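Local structure of 1-pyrroline-5-carboxylate dehydrogenase (Thermus thermophilus, 1UZB) at residues R36-W46 and V214-H224. The protein probably catalyses the oxidation of 1-pyrroline-5-carboxylate, by way of its open-chain semialdehyde, to glutamate, as an aldehyde dehydrogenase family enzyme. Numbering follows the deposited sequence.
Sequences RHYPLYIGGEW and VVGAKVFEIFH
Y38 lies over A217, their CA atoms 6.5 Å apart, where strand 36-38 crosses helix 214-224 at 65° with 9.3 Å between the axes. Farther along, Y41 faces F220, and a type I' turn from I42 to E45 brings G44 close to H224. The Y38 ring leans obliquely on the helix: CB meets A217 CB at 3.6 Å and CE1 packs against V214 CG1. R36 runs fully extended (CG anti to N, chi1 -180°) alongside that ring to reach E221. Its NH2 forms a salt bridge to OE2 of E221 at 2.6 Å, bent to 133° at the hydrogen and entering from above the carboxylate plane, while one water joins R36 NH1 to E221 OE1; E33 also pairs with R36, and R112 with E221. In an aromatic cluster, Y41 CD2 meets F220 CD2 obliquely at 3.6 Å, Y41 CD1 sits over the centre of one W46 face, W46 turns an edge to the H224 imidazole face, and W46 CH2 lies edge-on to A217 O at 3.6 Å. Y41 OH hydrogen-bonds H224 ND1 at 2.7 Å near the imidazole plane. A leucine in place of Y41 would probably leave H224 ND1 without its hydroxyl mate and W46 without the ring packed on its face. The contact thus sets a β-hairpin at the edge of a four-stranded sheet on the β-α-β crossover helix between strands 203-207 and 233-235, where Y41 and F220 also pack on F235.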
loop_
_atom_site.group_PDB
_atom_site.type_symbol
_atom_site.label_atom_id
_atom_site.label_comp_id
_atom_site.label_asym_id
_atom_site.label_seq_id
_atom_site.Cartn_x
_atom_site.Cartn_y
_atom_site.Cartn_z
ATOM N N ARG A 36 50.860 20.118 -5.505
ATOM C CA ARG A 36 49.797 21.109 -5.382
ATOM C C ARG A 36 49.436 21.349 -3.918
ATOM O O ARG A 36 49.515 20.437 -3.095
ATOM C CB ARG A 36 48.563 20.637 -6.152
ATOM C CG ARG A 36 47.384 21.592 -6.105
ATOM C CD ARG A 36 46.224 21.039 -6.913
ATOM N NE ARG A 36 45.017 21.849 -6.784
ATOM C CZ ARG A 36 43.835 21.508 -7.284
ATOM N NH1 ARG A 36 43.698 20.369 -7.949
ATOM N NH2 ARG A 36 42.788 22.305 -7.118
ATOM N N HIS A 37 49.048 22.581 -3.601
ATOM C CA HIS A 37 48.676 22.945 -2.237
ATOM C C HIS A 37 47.172 23.156 -2.099
ATOM O O HIS A 37 46.571 23.893 -2.877
ATOM C CB HIS A 37 49.394 24.226 -1.814
ATOM C CG HIS A 37 49.130 24.618 -0.396
ATOM N ND1 HIS A 37 49.617 23.903 0.677
ATOM C CD2 HIS A 37 48.407 25.636 0.130
ATOM C CE1 HIS A 37 49.208 24.463 1.800
ATOM N NE2 HIS A 37 48.473 25.517 1.496
ATOM N N TYR A 38 46.572 22.517 -1.098
ATOM C CA TYR A 38 45.135 22.644 -0.866
ATOM C C TYR A 38 44.866 23.278 0.497
ATOM O O TYR A 38 45.290 22.760 1.526
ATOM C CB TYR A 38 44.459 21.269 -0.923
ATOM C CG TYR A 38 44.789 20.448 -2.154
ATOM C CD1 TYR A 38 46.017 19.796 -2.273
ATOM C CD2 TYR A 38 43.874 20.323 -3.198
ATOM C CE1 TYR A 38 46.325 19.040 -3.405
ATOM C CE2 TYR A 38 44.172 19.571 -4.333
ATOM C CZ TYR A 38 45.396 18.932 -4.429
ATOM O OH TYR A 38 45.685 18.188 -5.550
ATOM N N PRO A 39 44.153 24.414 0.520
ATOM C CA PRO A 39 43.853 25.082 1.792
ATOM C C PRO A 39 42.713 24.408 2.558
ATOM O O PRO A 39 42.194 23.369 2.144
ATOM C CB PRO A 39 43.464 26.496 1.361
ATOM C CG PRO A 39 44.094 26.651 -0.005
ATOM C CD PRO A 39 43.852 25.303 -0.612
ATOM N N LEU A 40 42.350 25.000 3.691
ATOM C CA LEU A 40 41.234 24.508 4.489
ATOM C C LEU A 40 39.995 25.056 3.779
ATOM O O LEU A 40 40.108 25.923 2.917
ATOM C CB LEU A 40 41.276 25.099 5.905
ATOM C CG LEU A 40 42.571 25.031 6.723
ATOM C CD1 LEU A 40 42.384 25.757 8.055
ATOM C CD2 LEU A 40 42.951 23.581 6.958
ATOM N N TYR A 41 38.818 24.549 4.125
ATOM C CA TYR A 41 37.587 25.062 3.537
ATOM C C TYR A 41 36.679 25.389 4.713
ATOM O O TYR A 41 36.202 24.494 5.414
ATOM C CB TYR A 41 36.920 24.030 2.624
ATOM C CG TYR A 41 35.749 24.585 1.832
ATOM C CD1 TYR A 41 35.956 25.340 0.674
ATOM C CD2 TYR A 41 34.434 24.357 2.242
ATOM C CE1 TYR A 41 34.878 25.849 -0.059
ATOM C CE2 TYR A 41 33.356 24.863 1.522
ATOM C CZ TYR A 41 33.581 25.604 0.375
ATOM O OH TYR A 41 32.511 26.084 -0.345
ATOM N N ILE A 42 36.462 26.680 4.941
ATOM C CA ILE A 42 35.643 27.140 6.051
ATOM C C ILE A 42 34.676 28.218 5.596
ATOM O O ILE A 42 35.067 29.152 4.899
ATOM C CB ILE A 42 36.524 27.738 7.173
ATOM C CG1 ILE A 42 37.546 26.704 7.647
ATOM C CG2 ILE A 42 35.646 28.198 8.329
ATOM C CD1 ILE A 42 38.587 27.259 8.605
ATOM N N GLY A 43 33.417 28.093 5.992
ATOM C CA GLY A 43 32.430 29.088 5.627
ATOM C C GLY A 43 32.320 29.408 4.148
ATOM O O GLY A 43 32.195 30.574 3.768
ATOM N N GLY A 44 32.381 28.380 3.308
ATOM C CA GLY A 44 32.243 28.578 1.878
ATOM C C GLY A 44 33.447 29.086 1.111
ATOM O O GLY A 44 33.337 29.384 -0.078
ATOM N N GLU A 45 34.597 29.186 1.770
ATOM C CA GLU A 45 35.798 29.665 1.094
ATOM C C GLU A 45 37.048 28.904 1.511
ATOM O O GLU A 45 37.128 28.371 2.619
ATOM C CB GLU A 45 36.001 31.158 1.371
ATOM C CG GLU A 45 36.113 31.505 2.847
ATOM C CD GLU A 45 36.405 32.977 3.087
ATOM O OE1 GLU A 45 36.408 33.396 4.263
ATOM O OE2 GLU A 45 36.636 33.713 2.102
ATOM N N TRP A 46 38.023 28.849 0.609
ATOM C CA TRP A 46 39.279 28.179 0.905
ATOM C C TRP A 46 40.132 29.140 1.726
ATOM O O TRP A 46 40.360 30.282 1.322
ATOM C CB TRP A 46 39.996 27.791 -0.388
ATOM C CG TRP A 46 39.249 26.759 -1.181
ATOM C CD1 TRP A 46 38.374 26.983 -2.207
ATOM C CD2 TRP A 46 39.280 25.340 -0.982
ATOM N NE1 TRP A 46 37.858 25.790 -2.658
ATOM C CE2 TRP A 46 38.397 24.768 -1.923
ATOM C CE3 TRP A 46 39.968 24.497 -0.097
ATOM C CZ2 TRP A 46 38.183 23.387 -2.005
ATOM C CZ3 TRP A 46 39.755 23.122 -0.180
ATOM C CH2 TRP A 46 38.867 22.584 -1.129
ATOM N N VAL A 214 44.798 15.030 0.750
ATOM C CA VAL A 214 44.647 15.541 -0.609
ATOM C C VAL A 214 43.341 15.112 -1.261
ATOM O O VAL A 214 42.630 15.936 -1.837
ATOM C CB VAL A 214 45.821 15.112 -1.519
ATOM C CG1 VAL A 214 45.554 15.544 -2.956
ATOM C CG2 VAL A 214 47.113 15.744 -1.022
ATOM N N VAL A 215 43.013 13.829 -1.179
ATOM C CA VAL A 215 41.773 13.380 -1.791
ATOM C C VAL A 215 40.563 13.973 -1.061
ATOM O O VAL A 215 39.509 14.185 -1.665
ATOM C CB VAL A 215 41.683 11.838 -1.841
ATOM C CG1 VAL A 215 41.376 11.274 -0.465
ATOM C CG2 VAL A 215 40.636 11.427 -2.862
ATOM N N GLY A 216 40.717 14.250 0.231
ATOM C CA GLY A 216 39.635 14.857 0.983
ATOM C C GLY A 216 39.388 16.263 0.456
ATOM O O GLY A 216 38.245 16.719 0.356
ATOM N N ALA A 217 40.469 16.956 0.115
ATOM C CA ALA A 217 40.355 18.302 -0.427
ATOM C C ALA A 217 39.629 18.257 -1.771
ATOM O O ALA A 217 38.804 19.117 -2.062
ATOM C CB ALA A 217 41.735 18.923 -0.594
ATOM N N LYS A 218 39.932 17.249 -2.587
ATOM C CA LYS A 218 39.282 17.125 -3.886
ATOM C C LYS A 218 37.791 16.858 -3.726
ATOM O O LYS A 218 36.986 17.302 -4.546
ATOM C CB LYS A 218 39.947 16.029 -4.726
ATOM C CG LYS A 218 41.359 16.389 -5.155
ATOM C CD LYS A 218 41.915 15.395 -6.163
ATOM C CE LYS A 218 43.290 15.821 -6.649
ATOM N NZ LYS A 218 43.758 14.972 -7.774
ATOM N N VAL A 219 37.412 16.136 -2.675
ATOM C CA VAL A 219 35.996 15.891 -2.438
ATOM C C VAL A 219 35.354 17.239 -2.091
ATOM O O VAL A 219 34.239 17.528 -2.522
ATOM C CB VAL A 219 35.783 14.869 -1.292
ATOM C CG1 VAL A 219 34.314 14.834 -0.883
ATOM C CG2 VAL A 219 36.231 13.482 -1.755
ATOM N N PHE A 220 36.058 18.077 -1.333
ATOM C CA PHE A 220 35.500 19.381 -0.997
ATOM C C PHE A 220 35.398 20.305 -2.201
ATOM O O PHE A 220 34.540 21.188 -2.234
ATOM C CB PHE A 220 36.263 20.045 0.151
ATOM C CG PHE A 220 35.622 19.809 1.483
ATOM C CD1 PHE A 220 35.746 18.578 2.118
ATOM C CD2 PHE A 220 34.795 20.775 2.051
ATOM C CE1 PHE A 220 35.053 18.306 3.291
ATOM C CE2 PHE A 220 34.095 20.514 3.227
ATOM C CZ PHE A 220 34.223 19.275 3.849
ATOM N N GLU A 221 36.256 20.107 -3.198
ATOM C CA GLU A 221 36.161 20.915 -4.407
ATOM C C GLU A 221 34.797 20.598 -5.019
ATOM O O GLU A 221 34.120 21.477 -5.547
ATOM C CB GLU A 221 37.255 20.551 -5.411
ATOM C CG GLU A 221 38.635 21.083 -5.079
ATOM C CD GLU A 221 39.637 20.767 -6.171
ATOM O OE1 GLU A 221 39.818 19.573 -6.478
ATOM O OE2 GLU A 221 40.242 21.709 -6.723
ATOM N N ILE A 222 34.401 19.329 -4.945
ATOM C CA ILE A 222 33.113 18.906 -5.477
ATOM C C ILE A 222 31.971 19.527 -4.669
ATOM O O ILE A 222 31.001 20.031 -5.243
ATOM C CB ILE A 222 32.997 17.365 -5.473
ATOM C CG1 ILE A 222 33.978 16.779 -6.495
ATOM C CG2 ILE A 222 31.572 16.943 -5.808
ATOM C CD1 ILE A 222 34.125 15.268 -6.424
ATOM N N PHE A 223 32.082 19.511 -3.345
ATOM C CA PHE A 223 31.033 20.111 -2.522
ATOM C C PHE A 223 30.890 21.600 -2.847
ATOM O O PHE A 223 29.777 22.128 -2.924
ATOM C CB PHE A 223 31.337 19.964 -1.024
ATOM C CG PHE A 223 31.309 18.541 -0.511
ATOM C CD1 PHE A 223 30.542 17.554 -1.130
ATOM C CD2 PHE A 223 32.020 18.208 0.637
ATOM C CE1 PHE A 223 30.487 16.253 -0.605
ATOM C CE2 PHE A 223 31.970 16.921 1.165
ATOM C CZ PHE A 223 31.203 15.942 0.545
ATOM N N HIS A 224 32.023 22.273 -3.036
ATOM C CA HIS A 224 32.012 23.696 -3.346
ATOM C C HIS A 224 31.336 23.948 -4.686
ATOM O O HIS A 224 30.464 24.810 -4.799
ATOM C CB HIS A 224 33.440 24.249 -3.381
ATOM C CG HIS A 224 33.512 25.706 -3.723
ATOM N ND1 HIS A 224 33.074 26.696 -2.870
ATOM C CD2 HIS A 224 33.954 26.338 -4.836
ATOM C CE1 HIS A 224 33.244 27.875 -3.443
ATOM N NE2 HIS A 224 33.777 27.685 -4.637
HETATM O O HOH W 1 41.473 18.806 -8.333
#